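Cystatin-F (Homo sapiens, PDB 2CH9) inhibits papain-like cysteine proteases such as papain and cathepsin L, more weakly than other cystatins do, and may take part in immune regulation. Local coordinates at residues F49-R55 / E74-C80; A33-S37 / S107-V111. One frame throughout, in Å; residues are numbered along the deposited sequence.

Contact 1: residues F49-R55 / E74-C80; sequences FLFKESR and EIGRTTC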
loop_
_atom_site.group_PDB
_atom_site.type_symbol
_atom_site.label_atom_id
_atom_site.label_comp_id
_atom_site.label_asym_id
_atom_site.label_seq_id
_atom_site.Cartn_x
_atom_site.Cartn_y
_atom_site.Cartn_z
ATOM N N PHE A 49 -28.060 10.237 -1.296
ATOM C CA PHE A 49 -27.971 9.664 0.048
ATOM C C PHE A 49 -26.530 9.421 0.496
ATOM O O PHE A 49 -25.630 9.233 -0.329
ATOM C CB PHE A 49 -28.755 8.353 0.131
ATOM C CG PHE A 49 -30.239 8.511 -0.067
ATOM C CD1 PHE A 49 -31.043 9.012 0.952
ATOM C CD2 PHE A 49 -30.833 8.147 -1.271
ATOM C CE1 PHE A 49 -32.417 9.157 0.775
ATOM C CE2 PHE A 49 -32.216 8.292 -1.456
ATOM C CZ PHE A 49 -33.005 8.797 -0.432
ATOM N N LEU A 50 -26.322 9.421 1.810
ATOM C CA LEU A 50 -25.036 9.032 2.375
ATOM C C LEU A 50 -24.880 7.502 2.362
ATOM O O LEU A 50 -25.848 6.757 2.552
ATOM C CB LEU A 50 -24.880 9.543 3.815
ATOM C CG LEU A 50 -24.836 11.030 4.160
ATOM C CD1 LEU A 50 -24.872 11.180 5.679
ATOM C CD2 LEU A 50 -23.604 11.713 3.576
ATOM N N PHE A 51 -23.653 7.045 2.151
ATOM C CA PHE A 51 -23.332 5.629 2.278
ATOM C C PHE A 51 -22.694 5.385 3.633
ATOM O O PHE A 51 -22.197 6.316 4.255
ATOM C CB PHE A 51 -22.396 5.194 1.155
ATOM C CG PHE A 51 -23.093 4.940 -0.154
ATOM C CD1 PHE A 51 -23.740 5.970 -0.834
ATOM C CD2 PHE A 51 -23.085 3.666 -0.723
ATOM C CE1 PHE A 51 -24.382 5.732 -2.059
ATOM C CE2 PHE A 51 -23.723 3.415 -1.942
ATOM C CZ PHE A 51 -24.372 4.451 -2.612
ATOM N N LYS A 52 -22.697 4.130 4.076
ATOM C CA LYS A 52 -22.111 3.746 5.356
ATOM C C LYS A 52 -21.409 2.395 5.206
ATOM O O LYS A 52 -21.862 1.523 4.442
ATOM C CB LYS A 52 -23.216 3.672 6.419
ATOM C CG LYS A 52 -22.786 3.324 7.840
ATOM C CD LYS A 52 -24.000 3.284 8.756
ATOM C CE LYS A 52 -23.623 2.956 10.182
ATOM N NZ LYS A 52 -24.827 2.881 11.071
ATOM N N GLU A 53 -20.296 2.217 5.912
ATOM C CA GLU A 53 -19.602 0.933 5.871
ATOM C C GLU A 53 -20.571 -0.156 6.361
ATOM O O GLU A 53 -21.254 0.019 7.380
ATOM C CB GLU A 53 -18.306 0.991 6.689
ATOM C CG GLU A 53 -18.462 0.993 8.228
ATOM C CD GLU A 53 -18.880 2.333 8.829
ATOM O OE1 GLU A 53 -19.078 3.339 8.106
ATOM O OE2 GLU A 53 -19.025 2.376 10.062
ATOM N N SER A 54 -20.670 -1.254 5.610
ATOM C CA SER A 54 -21.593 -2.326 5.979
ATOM C C SER A 54 -20.893 -3.603 6.430
ATOM O O SER A 54 -21.453 -4.361 7.211
ATOM C CB SER A 54 -22.606 -2.617 4.859
ATOM O OG SER A 54 -21.988 -3.149 3.700
ATOM N N ARG A 55 -19.674 -3.838 5.946
ATOM C CA ARG A 55 -18.931 -5.047 6.293
ATOM C C ARG A 55 -17.453 -4.842 6.022
ATOM O O ARG A 55 -17.087 -4.288 5.001
ATOM C CB ARG A 55 -19.465 -6.249 5.493
ATOM C CG ARG A 55 -18.843 -7.587 5.842
ATOM C CD ARG A 55 -19.757 -8.755 5.433
ATOM N NE ARG A 55 -19.688 -9.034 3.999
ATOM C CZ ARG A 55 -19.302 -10.196 3.467
ATOM N NH1 ARG A 55 -18.951 -11.218 4.247
ATOM N NH2 ARG A 55 -19.267 -10.339 2.145
ATOM N N GLU A 74 -17.094 -3.313 2.583
ATOM C CA GLU A 74 -18.306 -3.111 1.814
ATOM C C GLU A 74 -19.031 -1.872 2.336
ATOM O O GLU A 74 -19.078 -1.637 3.543
ATOM C CB GLU A 74 -19.209 -4.343 1.868
ATOM C CG GLU A 74 -18.718 -5.498 0.991
ATOM C CD GLU A 74 -19.421 -6.809 1.285
ATOM O OE1 GLU A 74 -20.582 -6.789 1.761
ATOM O OE2 GLU A 74 -18.816 -7.875 1.037
ATOM N N ILE A 75 -19.567 -1.071 1.422
ATOM C CA ILE A 75 -20.351 0.104 1.795
ATOM C C ILE A 75 -21.740 0.020 1.178
ATOM O O ILE A 75 -21.909 -0.568 0.112
ATOM C CB ILE A 75 -19.652 1.419 1.401
ATOM C CG1 ILE A 75 -19.517 1.543 -0.124
ATOM C CG2 ILE A 75 -18.273 1.514 2.082
ATOM C CD1 ILE A 75 -19.092 2.928 -0.576
ATOM N N GLY A 76 -22.731 0.587 1.863
ATOM C CA GLY A 76 -24.109 0.527 1.404
ATOM C C GLY A 76 -24.843 1.845 1.544
ATOM O O GLY A 76 -24.558 2.634 2.455
ATOM N N ARG A 77 -25.796 2.084 0.643
ATOM C CA ARG A 77 -26.589 3.306 0.682
ATOM C C ARG A 77 -27.517 3.302 1.896
ATOM O O ARG A 77 -28.178 2.301 2.172
ATOM C CB ARG A 77 -27.381 3.489 -0.612
ATOM C CG ARG A 77 -28.085 4.837 -0.688
ATOM C CD ARG A 77 -28.960 4.986 -1.921
ATOM N NE ARG A 77 -28.202 5.355 -3.118
ATOM C CZ ARG A 77 -28.250 4.700 -4.275
ATOM N NH1 ARG A 77 -29.033 3.635 -4.416
ATOM N NH2 ARG A 77 -27.524 5.117 -5.306
ATOM N N THR A 78 -27.534 4.415 2.631
ATOM C CA THR A 78 -28.436 4.591 3.770
ATOM C C THR A 78 -29.654 5.433 3.381
ATOM O O THR A 78 -29.754 5.922 2.253
ATOM C CB THR A 78 -27.734 5.270 4.977
ATOM O OG1 THR A 78 -27.469 6.643 4.670
ATOM C CG2 THR A 78 -26.438 4.576 5.328
ATOM N N THR A 79 -30.571 5.612 4.331
ATOM C CA THR A 79 -31.778 6.406 4.112
ATOM C C THR A 79 -31.581 7.874 4.522
ATOM O O THR A 79 -32.541 8.651 4.552
ATOM C CB THR A 79 -32.986 5.833 4.896
ATOM O OG1 THR A 79 -32.691 5.845 6.296
ATOM C CG2 THR A 79 -33.304 4.410 4.458
ATOM N N CYS A 80 -30.343 8.241 4.849
ATOM C CA CYS A 80 -30.018 9.603 5.247
ATOM C C CYS A 80 -29.547 10.391 4.061
ATOM O O CYS A 80 -28.601 10.002 3.389
ATOM C CB CYS A 80 -28.890 9.620 6.262
ATOM S SG CYS A 80 -29.278 9.136 7.936
#

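Contact 2: residues A33-S37 / S107-V111; sequences AARYS and SEVWV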
loop_
_atom_site.group_PDB
_atom_site.type_symbol
_atom_site.label_atom_id
_atom_site.label_comp_id
_atom_site.label_asym_id
_atom_site.label_seq_id
_atom_site.Cartn_x
_atom_site.Cartn_y
_atom_site.Cartn_z
ATOM N N ALA A 33 -11.192 3.325 10.825
ATOM C CA ALA A 33 -10.602 3.501 9.496
ATOM C C ALA A 33 -11.633 3.250 8.382
ATOM O O ALA A 33 -11.668 3.971 7.377
ATOM C CB ALA A 33 -9.358 2.610 9.335
ATOM N N ALA A 34 -12.479 2.241 8.572
ATOM C CA ALA A 34 -13.562 1.948 7.633
ATOM C C ALA A 34 -14.591 3.082 7.572
ATOM O O ALA A 34 -15.154 3.344 6.508
ATOM C CB ALA A 34 -14.241 0.636 7.992
ATOM N N ARG A 35 -14.834 3.742 8.706
ATOM C CA ARG A 35 -15.673 4.948 8.731
ATOM C C ARG A 35 -15.041 6.096 7.947
ATOM O O ARG A 35 -15.725 6.776 7.172
ATOM C CB ARG A 35 -15.986 5.387 10.175
ATOM C CG ARG A 35 -16.785 6.693 10.300
ATOM C CD ARG A 35 -18.135 6.664 9.531
ATOM N NE ARG A 35 -18.995 5.564 9.959
ATOM C CZ ARG A 35 -19.754 5.566 11.056
ATOM N NH1 ARG A 35 -19.794 6.621 11.862
ATOM N NH2 ARG A 35 -20.479 4.493 11.348
ATOM N N TYR A 36 -13.746 6.334 8.145
ATOM C CA TYR A 36 -13.057 7.334 7.320
ATOM C C TYR A 36 -13.194 7.056 5.822
ATOM O O TYR A 36 -13.403 7.979 5.022
ATOM C CB TYR A 36 -11.589 7.424 7.678
ATOM C CG TYR A 36 -11.344 7.994 9.034
ATOM C CD1 TYR A 36 -12.073 9.094 9.496
ATOM C CD2 TYR A 36 -10.345 7.473 9.848
ATOM C CE1 TYR A 36 -11.823 9.634 10.764
ATOM C CE2 TYR A 36 -10.093 7.995 11.108
ATOM C CZ TYR A 36 -10.825 9.072 11.552
ATOM O OH TYR A 36 -10.556 9.582 12.792
ATOM N N SER A 37 -13.088 5.778 5.454
ATOM C CA SER A 37 -13.151 5.370 4.045
ATOM C C SER A 37 -14.483 5.749 3.416
ATOM O O SER A 37 -14.525 6.346 2.329
ATOM C CB SER A 37 -12.937 3.864 3.926
ATOM O OG SER A 37 -11.663 3.537 4.413
ATOM N N SER A 107 -9.543 0.256 0.482
ATOM C CA SER A 107 -9.018 1.525 0.919
ATOM C C SER A 107 -7.708 1.418 1.695
ATOM O O SER A 107 -7.395 0.379 2.305
ATOM C CB SER A 107 -10.054 2.277 1.759
ATOM O OG SER A 107 -10.193 1.664 3.021
ATOM N N GLU A 108 -6.947 2.509 1.651
ATOM C CA GLU A 108 -5.822 2.713 2.555
ATOM C C GLU A 108 -6.113 3.981 3.321
ATOM O O GLU A 108 -6.525 4.991 2.735
ATOM C CB GLU A 108 -4.508 2.790 1.784
ATOM C CG GLU A 108 -4.120 1.432 1.220
ATOM C CD GLU A 108 -2.937 1.433 0.282
ATOM O OE1 GLU A 108 -2.317 2.501 0.013
ATOM O OE2 GLU A 108 -2.623 0.329 -0.207
ATOM N N VAL A 109 -5.933 3.909 4.636
ATOM C CA VAL A 109 -6.279 4.981 5.548
ATOM C C VAL A 109 -5.093 5.142 6.484
ATOM O O VAL A 109 -4.678 4.174 7.153
ATOM C CB VAL A 109 -7.511 4.599 6.409
ATOM C CG1 VAL A 109 -7.823 5.685 7.416
ATOM C CG2 VAL A 109 -8.729 4.292 5.531
ATOM N N TRP A 110 -4.540 6.348 6.531
ATOM C CA TRP A 110 -3.386 6.636 7.375
ATOM C C TRP A 110 -3.845 7.453 8.572
ATOM O O TRP A 110 -4.429 8.531 8.403
ATOM C CB TRP A 110 -2.318 7.400 6.580
ATOM C CG TRP A 110 -1.028 7.647 7.342
ATOM C CD1 TRP A 110 -0.268 6.721 8.025
ATOM C CD2 TRP A 110 -0.342 8.897 7.474
ATOM N NE1 TRP A 110 0.836 7.326 8.572
ATOM C CE2 TRP A 110 0.819 8.659 8.252
ATOM C CE3 TRP A 110 -0.585 10.189 6.999
ATOM C CZ2 TRP A 110 1.727 9.676 8.575
ATOM C CZ3 TRP A 110 0.310 11.194 7.323
ATOM C CH2 TRP A 110 1.458 10.929 8.104
ATOM N N VAL A 111 -3.614 6.934 9.774
ATOM C CA VAL A 111 -4.096 7.599 10.986
ATOM C C VAL A 111 -2.926 7.870 11.918
ATOM O O VAL A 111 -2.144 6.960 12.223
ATOM C CB VAL A 111 -5.185 6.768 11.708
ATOM C CG1 VAL A 111 -5.777 7.537 12.892
ATOM C CG2 VAL A 111 -6.281 6.366 10.725
#

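Contact 1: residues F49-R55 / E74-C80
Lys52 and Gly76 pair by two backbone hydrogen bonds in the antiparallel hairpin of strands 49-63 and 67-78. Leu50 N reaches Cys80 O, where the chain turns a corner. A classic bulge sets Ser54 and Arg55 against Glu74. Glu74 O takes a short 2.6 Å bond from Ser54 N and a weak one from Arg55 N.

Side-chain polar contacts lie at both ends. Leu50 O accepts from Thr78 N and, at 2.7 Å, from Thr78 OG1, which stands above the carbonyl plane. Thr78 OG1 also accepts from Cys80 N, an ST turn. At the other end Arg55 NH2 meets Glu74 OE2 on its syn side at 2.7 Å in a salt bridge. The guanidinium and carboxylate planes are 69° apart.

Apolar packing centres on Arg77. Its CB sits over the face of the Phe51 ring, 3.9 Å from the centroid, a CH-pi contact. Arg77 CG, anti to the backbone N (chi1 -173°), touches Phe49 CB at 3.7 Å. The chain then bends at chi3, and Phe51 CZ lies over one guanidinium face. Asp47 and the Leu99 carbonyl hold the guanidinium. Arg77 thus offers its aliphatic stem to two phenylalanines while its charge is answered elsewhere.

Contact 2: residues A33-S37 / S107-V111
Different first torsions turn the hydroxyls of Ser37 and Ser107 toward each other. Ser37 OG lies anti to its carbonyl carbon (chi1 -62°), while Ser107 OG sits between its backbone N and carbonyl carbon (chi1 72°). This is the cystatin fold, in which helix 28-44 lies across an antiparallel sheet. The helix segment 33-37 crosses strand segment 107-111 at 116°, with the axes 8.5 Å apart at their closest.

Val109 is the apolar centre of the contact. Its CG1 touches both Ala33 CB and Tyr36 CD2, each at 3.9 Å. The tyrosine side chain runs at about a right angle to those of Val109 and Val111. Farther along the ring, Tyr36 CE2 reaches Val111 CG2 at 4.2 Å. Tyr36 also stacks on Phe118 and touches Val120, both on the neighbouring strand 117-126.

The serine pair is a buried polar spot in this packing. Ser107 OG donates to Ser37 OG at 2.8 Å, and Ser37 OG in turn donates a hydrogen bond to Ala33 O at 3.0 Å. That carbonyl also takes the helical bond from Ser37 N, so Ala33 O is gripped by two donors, one on each side of its carbonyl plane.

Overall arrangement
Contact 2 is buried near the centre of the chain, whereas contact 1 lies farther out and is partly exposed. Their chemistry follows their place. Contact 1 joins neighbouring strands, chiefly by backbone bonds, with a charged pair, Arg55 and Glu74, beside the bulge. Contact 2 sets helix against sheet through small apolar side chains, a tyrosine ring and one hydroxyl pair, with no backbone bond between its segments. They share one sheet, since strand 67-78 of contact 1 runs next to strand 102-112 of contact 2. The two contacts also touch directly. Glu53 OE2 forms a 2.9 Å salt bridge with Arg35 NH2, tying strand 49-63 to helix 28-44. Arg35 also bridges to Asp89.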